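Long-range contacts in peptidoglycan glycosyltransferase (Atopobium parvulum, PDB 4OVD), which is a penicillin-binding protein that joins a dimerisation domain to a globular domain of the penicillin-recognising fold: residues A[224-229]-A[554-559]; A[229-234]-A[547-552]; A[248-253]-A[262-267]. All blocks are in the same frame, centred on the assembly; numbering follows the deposited sequence.

Contact 1. Residues A[224-229]-A[554-559]; sequences DIELQK and ATRLNI
Arg556 reaches across from the last turn of helix 542-556 and brings its guanidinium up to the carboxylate of Asp224, at the start of helix 225-242. The two planes stand almost perpendicular, 87° apart, and OD2 of Asp224 sits over one guanidinium face, offset toward its rim. The pair is a salt bridge, with Asp224 OD1 3.0 Å from Arg556 NH2, but this crossed pose does not amount to a hydrogen bond. A chi1 of -172° turns the Arg556 chain away from its own N-H, and a bend at chi2 completes the approach. Along the way its CG passes 4.5 Å from Leu227 CB, and its NE comes within 3.3 Å of Glu226 CB. Leu557 adds an apolar flank beside the carboxylate.

Aspartate suits its place because its short side chain can curl back onto the helix start. OD1 accepts from Leu227 N at 3.3 Å, met from above the carboxylate plane, and weakly from Glu226 N. OD2 has a weak further bond from Asn66. The positive helix end and the arginine would both be expected to stabilise the carboxylate's negative charge. The arrangement is a classic aspartate N-cap, here tied by a salt bridge to the C-terminal end of a neighbouring helix.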
loop_
_atom_site.group_PDB
_atom_site.type_symbol
_atom_site.label_atom_id
_atom_site.label_comp_id
_atom_site.label_asym_id
_atom_site.label_seq_id
_atom_site.Cartn_x
_atom_site.Cartn_y
_atom_site.Cartn_z
ATOM N N ASP A 224 1.712 -8.611 13.114
ATOM C CA ASP A 224 2.101 -9.950 13.603
ATOM C C ASP A 224 3.601 -9.874 13.512
ATOM O O ASP A 224 4.197 -9.807 12.445
ATOM C CB ASP A 224 1.553 -11.094 12.773
ATOM C CG ASP A 224 1.987 -12.473 13.328
ATOM O OD1 ASP A 224 3.218 -12.650 13.485
ATOM O OD2 ASP A 224 1.123 -13.377 13.562
ATOM N N ILE A 225 4.230 -9.833 14.658
ATOM C CA ILE A 225 5.667 -9.572 14.690
ATOM C C ILE A 225 6.504 -10.573 13.959
ATOM O O ILE A 225 7.507 -10.205 13.369
ATOM C CB ILE A 225 6.162 -9.374 16.134
ATOM C CG1 ILE A 225 7.530 -8.664 16.158
ATOM C CG2 ILE A 225 6.087 -10.683 16.903
ATOM C CD1 ILE A 225 7.467 -7.260 15.635
ATOM N N GLU A 226 6.111 -11.833 13.987
ATOM C CA GLU A 226 6.875 -12.841 13.233
ATOM C C GLU A 226 6.725 -12.626 11.705
ATOM O O GLU A 226 7.653 -12.822 10.925
ATOM C CB GLU A 226 6.438 -14.259 13.632
ATOM C CG GLU A 226 7.592 -15.234 13.590
ATOM C CD GLU A 226 8.687 -14.900 14.601
ATOM O OE1 GLU A 226 8.393 -14.368 15.705
ATOM O OE2 GLU A 226 9.867 -15.191 14.302
ATOM N N LEU A 227 5.554 -12.165 11.275
ATOM C CA LEU A 227 5.338 -11.877 9.865
ATOM C C LEU A 227 6.082 -10.600 9.480
ATOM O O LEU A 227 6.523 -10.414 8.361
ATOM C CB LEU A 227 3.852 -11.741 9.590
ATOM C CG LEU A 227 3.590 -11.702 8.105
ATOM C CD1 LEU A 227 4.193 -12.952 7.462
ATOM C CD2 LEU A 227 2.086 -11.606 7.904
ATOM N N GLN A 228 6.277 -9.738 10.439
ATOM C CA GLN A 228 6.990 -8.504 10.185
ATOM C C GLN A 228 8.426 -8.831 9.921
ATOM O O GLN A 228 9.044 -8.272 9.047
ATOM C CB GLN A 228 6.836 -7.559 11.386
ATOM C CG GLN A 228 7.572 -6.266 11.234
ATOM C CD GLN A 228 7.026 -5.428 10.132
ATOM O OE1 GLN A 228 5.831 -5.532 9.773
ATOM N NE2 GLN A 228 7.880 -4.568 9.577
ATOM N N LYS A 229 8.956 -9.801 10.637
ATOM C CA LYS A 229 10.355 -10.184 10.456
ATOM C C LYS A 229 10.627 -10.770 9.083
ATOM O O LYS A 229 11.662 -10.535 8.468
ATOM C CB LYS A 229 10.698 -11.204 11.546
ATOM C CG LYS A 229 12.114 -11.723 11.531
ATOM C CD LYS A 229 12.223 -12.859 12.550
ATOM C CE LYS A 229 13.629 -13.407 12.636
ATOM N NZ LYS A 229 14.517 -12.316 13.134
ATOM N N ALA A 554 0.017 -16.336 4.607
ATOM C CA ALA A 554 -1.125 -17.248 4.727
ATOM C C ALA A 554 -0.889 -18.413 5.694
ATOM O O ALA A 554 -1.808 -18.843 6.386
ATOM C CB ALA A 554 -1.502 -17.782 3.364
ATOM N N THR A 555 0.326 -18.932 5.786
ATOM C CA THR A 555 0.506 -20.054 6.696
ATOM C C THR A 555 0.389 -19.459 8.125
ATOM O O THR A 555 -0.442 -19.869 8.933
ATOM C CB THR A 555 1.852 -20.795 6.512
ATOM O OG1 THR A 555 2.911 -20.068 7.143
ATOM C CG2 THR A 555 2.177 -21.029 5.050
ATOM N N ARG A 556 1.214 -18.461 8.407
ATOM C CA ARG A 556 1.206 -17.780 9.675
ATOM C C ARG A 556 -0.201 -17.405 10.132
ATOM O O ARG A 556 -0.465 -17.385 11.313
ATOM C CB ARG A 556 2.053 -16.507 9.569
ATOM C CG ARG A 556 2.303 -15.762 10.870
ATOM C CD ARG A 556 3.260 -16.510 11.801
ATOM N NE ARG A 556 3.516 -15.719 13.010
ATOM C CZ ARG A 556 3.031 -15.965 14.228
ATOM N NH1 ARG A 556 2.300 -17.037 14.483
ATOM N NH2 ARG A 556 3.324 -15.143 15.224
ATOM N N LEU A 557 -1.102 -17.086 9.215
ATOM C CA LEU A 557 -2.442 -16.706 9.626
ATOM C C LEU A 557 -3.426 -17.872 9.503
ATOM O O LEU A 557 -3.025 -19.038 9.319
ATOM C CB LEU A 557 -2.898 -15.492 8.827
ATOM C CG LEU A 557 -1.991 -14.259 8.880
ATOM C CD1 LEU A 557 -2.501 -13.208 7.916
ATOM C CD2 LEU A 557 -1.874 -13.684 10.278
ATOM N N ASN A 558 -4.718 -17.570 9.592
ATOM C CA ASN A 558 -5.751 -18.641 9.519
ATOM C C ASN A 558 -5.721 -19.499 8.242
ATOM O O ASN A 558 -5.852 -20.697 8.295
ATOM C CB ASN A 558 -7.188 -18.046 9.556
ATOM C CG ASN A 558 -7.437 -17.081 10.713
ATOM O OD1 ASN A 558 -8.290 -16.201 10.603
ATOM N ND2 ASN A 558 -6.697 -17.226 11.810
ATOM N N ILE A 559 -5.470 -18.816 7.129
ATOM C CA ILE A 559 -5.590 -19.287 5.723
ATOM C C ILE A 559 -4.827 -20.578 5.391
ATOM O O ILE A 559 -3.632 -20.564 5.105
ATOM C CB ILE A 559 -5.294 -18.095 4.788
ATOM C CG1 ILE A 559 -5.742 -16.784 5.441
ATOM C CG2 ILE A 559 -5.968 -18.280 3.434
ATOM C CD1 ILE A 559 -7.177 -16.798 5.946
#

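Contact 2. Residues A[229-234]-A[547-552]; sequences KKAEEQ and SQFAKD
Helices 225-242 and 542-556 pack side by side here, Ala231 and Phe549 being the closest residues by CA, on one face of the five-stranded antiparallel sheet of the penicillin-binding fold. The local axes run nearly antiparallel, 172° between their directions, and approach to 10.4 Å, with the ring of Phe549 lying between them.

A chi1 of 177° swings this ring toward the partner helix, and Phe549 CE1 comes to rest 3.4 Å from Ala231 CA and 3.6 Å from Ala231 CB. Alanine is apt at this point: its single methyl lets the ring lie close to the backbone of helix 225-242.

Further from the sheet the interface turns polar. Gln234, extended beyond CG, stretches across so that its NE2 donates to Asp552 OD2 at 2.8 Å. The acceptor lies near the amide plane of the glutamine, and the donor arrives nearly in line with the C-O bond, although the amide and carboxylate planes themselves are 83° apart. The other end of the same amide, OE1, sits at the edge of the Phe549 ring, 3.4 Å from Phe549 CB and 3.2 Å from Gln548 CG. It also nears Phe549 N, but at an angle too poor for a bond.

Lys230 crosses Asp552 at about a right angle, its CD 3.8 Å from Asp552 CB. Its NZ stays 4.3 Å from Asp552 OD2, beyond a salt bridge, so the opposite charges probably attract only at a distance. A long flexible lysine suits this partly exposed border, where its CD methylene packs against the CB of the aspartate.

Beneath the pair lies the sheet: Ala231 touches Ile250 and Ala262, while Phe549 rests on Ile250 and Ala252 of strand 248-253 and on Val527 of strand 525-532.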
loop_
_atom_site.group_PDB
_atom_site.type_symbol
_atom_site.label_atom_id
_atom_site.label_comp_id
_atom_site.label_asym_id
_atom_site.label_seq_id
_atom_site.Cartn_x
_atom_site.Cartn_y
_atom_site.Cartn_z
ATOM N N LYS A 229 8.956 -9.801 10.637
ATOM C CA LYS A 229 10.355 -10.184 10.456
ATOM C C LYS A 229 10.627 -10.770 9.083
ATOM O O LYS A 229 11.662 -10.535 8.468
ATOM C CB LYS A 229 10.698 -11.204 11.546
ATOM C CG LYS A 229 12.114 -11.723 11.531
ATOM C CD LYS A 229 12.223 -12.859 12.550
ATOM C CE LYS A 229 13.629 -13.407 12.636
ATOM N NZ LYS A 229 14.517 -12.316 13.134
ATOM N N LYS A 230 9.728 -11.623 8.640
ATOM C CA LYS A 230 9.806 -12.200 7.301
ATOM C C LYS A 230 9.667 -11.113 6.259
ATOM O O LYS A 230 10.375 -11.131 5.262
ATOM C CB LYS A 230 8.683 -13.193 7.074
ATOM C CG LYS A 230 8.746 -14.437 7.944
ATOM C CD LYS A 230 7.551 -15.334 7.649
ATOM C CE LYS A 230 7.541 -16.538 8.552
ATOM N NZ LYS A 230 8.793 -17.276 8.287
ATOM N N ALA A 231 8.712 -10.196 6.441
ATOM C CA ALA A 231 8.544 -9.115 5.479
ATOM C C ALA A 231 9.855 -8.365 5.300
ATOM O O ALA A 231 10.285 -8.080 4.173
ATOM C CB ALA A 231 7.460 -8.155 5.917
ATOM N N GLU A 232 10.526 -8.092 6.418
ATOM C CA GLU A 232 11.776 -7.350 6.362
ATOM C C GLU A 232 12.885 -8.099 5.705
ATOM O O GLU A 232 13.625 -7.558 4.896
ATOM C CB GLU A 232 12.175 -6.911 7.770
ATOM C CG GLU A 232 11.151 -5.926 8.339
ATOM C CD GLU A 232 11.523 -5.355 9.698
ATOM O OE1 GLU A 232 12.604 -5.748 10.211
ATOM O OE2 GLU A 232 10.746 -4.498 10.226
ATOM N N GLU A 233 13.015 -9.371 6.026
ATOM C CA GLU A 233 14.092 -10.118 5.450
ATOM C C GLU A 233 13.865 -10.408 3.987
ATOM O O GLU A 233 14.804 -10.321 3.174
ATOM C CB GLU A 233 14.399 -11.357 6.299
ATOM C CG GLU A 233 13.333 -12.444 6.368
ATOM C CD GLU A 233 13.547 -13.424 7.540
ATOM O OE1 GLU A 233 14.215 -13.052 8.527
ATOM O OE2 GLU A 233 13.000 -14.541 7.514
ATOM N N GLN A 234 12.617 -10.703 3.617
ATOM C CA GLN A 234 12.286 -10.938 2.215
ATOM C C GLN A 234 12.418 -9.679 1.365
ATOM O O GLN A 234 12.965 -9.718 0.270
ATOM C CB GLN A 234 10.932 -11.634 2.079
ATOM C CG GLN A 234 11.057 -13.063 2.611
ATOM C CD GLN A 234 9.810 -13.883 2.525
ATOM O OE1 GLN A 234 9.169 -13.920 1.495
ATOM N NE2 GLN A 234 9.478 -14.590 3.619
ATOM N N SER A 547 4.737 -14.344 -4.251
ATOM C CA SER A 547 4.396 -15.754 -4.087
ATOM C C SER A 547 4.968 -16.336 -2.817
ATOM O O SER A 547 4.273 -17.061 -2.134
ATOM C CB SER A 547 4.761 -16.660 -5.294
ATOM O OG SER A 547 6.131 -16.577 -5.634
ATOM N N GLN A 548 6.217 -16.011 -2.510
ATOM C CA GLN A 548 6.859 -16.486 -1.299
ATOM C C GLN A 548 6.361 -15.763 -0.039
ATOM O O GLN A 548 6.001 -16.395 0.953
ATOM C CB GLN A 548 8.382 -16.382 -1.420
ATOM C CG GLN A 548 9.137 -16.705 -0.118
ATOM C CD GLN A 548 8.906 -18.109 0.499
ATOM O OE1 GLN A 548 9.339 -18.369 1.642
ATOM N NE2 GLN A 548 8.264 -19.009 -0.236
ATOM N N PHE A 549 6.255 -14.441 -0.063
ATOM C CA PHE A 549 5.827 -13.801 1.120
ATOM C C PHE A 549 4.311 -13.989 1.431
ATOM O O PHE A 549 3.890 -14.157 2.584
ATOM C CB PHE A 549 6.217 -12.319 1.093
ATOM C CG PHE A 549 5.741 -11.597 2.271
ATOM C CD1 PHE A 549 6.376 -11.749 3.483
ATOM C CD2 PHE A 549 4.640 -10.760 2.184
ATOM C CE1 PHE A 549 5.917 -11.104 4.610
ATOM C CE2 PHE A 549 4.164 -10.128 3.299
ATOM C CZ PHE A 549 4.810 -10.289 4.516
ATOM N N ALA A 550 3.488 -13.963 0.426
ATOM C CA ALA A 550 2.050 -14.107 0.677
ATOM C C ALA A 550 1.722 -15.512 1.211
ATOM O O ALA A 550 0.820 -15.661 2.026
ATOM C CB ALA A 550 1.252 -13.797 -0.559
ATOM N N LYS A 551 2.509 -16.490 0.781
ATOM C CA LYS A 551 2.406 -17.899 1.212
ATOM C C LYS A 551 2.698 -17.925 2.693
ATOM O O LYS A 551 1.867 -18.402 3.488
ATOM C CB LYS A 551 3.424 -18.725 0.407
ATOM C CG LYS A 551 3.718 -20.130 0.857
ATOM C CD LYS A 551 2.473 -20.962 0.872
ATOM C CE LYS A 551 2.861 -22.411 1.160
ATOM N NZ LYS A 551 1.659 -23.242 1.390
ATOM N N ASP A 552 3.857 -17.365 3.073
ATOM C CA ASP A 552 4.231 -17.259 4.489
ATOM C C ASP A 552 3.208 -16.464 5.260
ATOM O O ASP A 552 2.957 -16.767 6.393
ATOM C CB ASP A 552 5.575 -16.566 4.671
ATOM C CG ASP A 552 6.716 -17.366 4.097
ATOM O OD1 ASP A 552 6.473 -18.502 3.641
ATOM O OD2 ASP A 552 7.842 -16.839 4.079
#

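Contact 3. Residues A[248-253]-A[262-267]; sequences GSIMAM and AAASYP
Ser249 and Ser265 adopt almost the same first torsion, -67° and -73°, which sets each OG beside its own backbone N and brings the two hydroxyls together at 3.0 Å, Ser249 OG to Ser265 OG. Either could be the donor. They stand on one face of a beta hairpin whose strands run antiparallel, and they form a non-hydrogen-bonded pair, where side chains come close enough for such a link. Serine, small and polar, suits this buried spot.

On the same face Met251, modelled as selenomethionine, bends at its last torsion (chi3 -52°) and places its CE methyl 3.7 Å from Ala263 CB. Flexible and apolar, it packs this methyl against the small alanine and also touches Ile419 and Ile422 of helix 418-429.

The ladder itself alternates regularly. Ile250 and Ala264 exchange two bonds, N of Ile250 to O of Ala264 at 2.8 Å and N of Ala264 to O of Ile250 at 2.9 Å. Ala252 and Ala262 exchange another two, and Tyr266 N donates to Gly248 O. CA-H...O contacts lie between these rungs.

The chemistry implies a two-sided hairpin: backbone groups facing across the hydrogen-bonded pairs satisfy each other, the two hydroxyls bond together on one face, where Ser265 OG also takes the backbone N-H of Lys285, and Ile250 with Ala252, Ala262 and Ala264 offers helices 225-242 and 542-556 an apolar surface on the other.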
loop_
_atom_site.group_PDB
_atom_site.type_symbol
_atom_site.label_atom_id
_atom_site.label_comp_id
_atom_site.label_asym_id
_atom_site.label_seq_id
_atom_site.Cartn_x
_atom_site.Cartn_y
_atom_site.Cartn_z
ATOM N N GLY A 248 12.487 -0.519 -1.769
ATOM C CA GLY A 248 11.119 -0.964 -2.077
ATOM C C GLY A 248 10.302 -1.067 -0.831
ATOM O O GLY A 248 10.703 -0.587 0.220
ATOM N N SER A 249 9.150 -1.706 -0.941
ATOM C CA SER A 249 8.207 -1.801 0.157
ATOM C C SER A 249 7.463 -3.083 0.083
ATOM O O SER A 249 7.339 -3.648 -0.997
ATOM C CB SER A 249 7.125 -0.729 0.035
ATOM O OG SER A 249 7.714 0.567 0.214
ATOM N N ILE A 250 6.881 -3.469 1.206
ATOM C CA ILE A 250 6.084 -4.671 1.248
ATOM C C ILE A 250 5.016 -4.516 2.313
ATOM O O ILE A 250 5.259 -3.915 3.342
ATOM C CB ILE A 250 7.038 -5.897 1.440
ATOM C CG1 ILE A 250 6.279 -7.200 1.393
ATOM C CG2 ILE A 250 7.670 -5.818 2.794
ATOM C CD1 ILE A 250 7.219 -8.385 1.279
HETATM N N MSE A 251 3.830 -5.041 2.101
HETATM C CA MSE A 251 2.767 -4.927 3.099
HETATM C C MSE A 251 1.799 -6.074 2.987
HETATM O O MSE A 251 1.519 -6.535 1.881
HETATM C CB MSE A 251 1.986 -3.602 2.891
HETATM C CG MSE A 251 0.589 -3.646 3.565
HETATM SE SE MSE A 251 -0.332 -1.897 3.743
HETATM C CE MSE A 251 0.993 -0.734 4.597
ATOM N N ALA A 252 1.312 -6.571 4.112
ATOM C CA ALA A 252 0.310 -7.610 4.113
ATOM C C ALA A 252 -0.804 -7.005 4.960
ATOM O O ALA A 252 -0.509 -6.533 6.033
ATOM C CB ALA A 252 0.833 -8.860 4.747
HETATM N N MSE A 253 -2.055 -7.101 4.515
HETATM C CA MSE A 253 -3.167 -6.479 5.184
HETATM C C MSE A 253 -4.401 -7.282 4.992
HETATM O O MSE A 253 -4.468 -8.120 4.153
HETATM C CB MSE A 253 -3.423 -5.059 4.603
HETATM C CG MSE A 253 -4.436 -4.829 3.404
HETATM SE SE MSE A 253 -4.518 -2.863 3.305
HETATM C CE MSE A 253 -6.048 -2.647 4.485
ATOM N N ALA A 262 1.681 -6.655 8.412
ATOM C CA ALA A 262 3.119 -6.360 8.263
ATOM C C ALA A 262 3.349 -5.293 7.219
ATOM O O ALA A 262 2.573 -5.150 6.303
ATOM C CB ALA A 262 3.875 -7.598 7.874
ATOM N N ALA A 263 4.411 -4.516 7.375
ATOM C CA ALA A 263 4.724 -3.492 6.413
ATOM C C ALA A 263 6.134 -3.007 6.591
ATOM O O ALA A 263 6.613 -2.800 7.734
ATOM C CB ALA A 263 3.733 -2.330 6.555
ATOM N N ALA A 264 6.820 -2.801 5.479
ATOM C CA ALA A 264 8.185 -2.308 5.552
ATOM C C ALA A 264 8.652 -1.655 4.270
ATOM O O ALA A 264 8.112 -1.912 3.215
ATOM C CB ALA A 264 9.121 -3.453 5.926
ATOM N N SER A 265 9.622 -0.762 4.410
ATOM C CA SER A 265 10.279 -0.092 3.320
ATOM C C SER A 265 11.789 -0.247 3.527
ATOM O O SER A 265 12.266 -0.279 4.621
ATOM C CB SER A 265 9.922 1.418 3.325
ATOM O OG SER A 265 8.612 1.559 2.899
ATOM N N TYR A 266 12.519 -0.301 2.446
ATOM C CA TYR A 266 13.940 -0.442 2.442
ATOM C C TYR A 266 14.417 0.877 1.893
ATOM O O TYR A 266 13.891 1.322 0.861
ATOM C CB TYR A 266 14.396 -1.599 1.529
ATOM C CG TYR A 266 15.880 -1.828 1.538
ATOM C CD1 TYR A 266 16.722 -1.020 0.805
ATOM C CD2 TYR A 266 16.455 -2.861 2.275
ATOM C CE1 TYR A 266 18.096 -1.201 0.835
ATOM C CE2 TYR A 266 17.833 -3.047 2.303
ATOM C CZ TYR A 266 18.637 -2.206 1.592
ATOM O OH TYR A 266 19.992 -2.382 1.573
ATOM N N PRO A 267 15.460 1.480 2.518
ATOM C CA PRO A 267 16.226 0.987 3.675
ATOM C C PRO A 267 15.501 0.950 4.990
ATOM O O PRO A 267 14.632 1.803 5.273
ATOM C CB PRO A 267 17.438 1.958 3.786
ATOM C CG PRO A 267 17.248 3.008 2.759
ATOM C CD PRO A 267 16.149 2.568 1.805
#

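The three contacts form a layered unit. Contacts 1 and 2, with centres 9 Å apart, are successive steps along the same antiparallel helix pair and share Lys229; Leu227 CD1 of contact 1 packs 3.8 Å from Phe549 CE1 of contact 2. Contact 3, 10 Å from contact 2 by centres, supplies the sheet beneath: Phe549 CD2 lies 3.6 Å from Ile250 CD1. Contact 1 is more distant from it, 14 Å between centres, yet a polar link spans the gap, with Gln228 NE2 2.9 Å from Ala263 O, a probable hydrogen bond. Helix 225-242 runs through contacts 1 and 2 and is followed, after a short connection, by strand 248-253 of contact 3, whereas helix 542-556 returns from the far end of the chain.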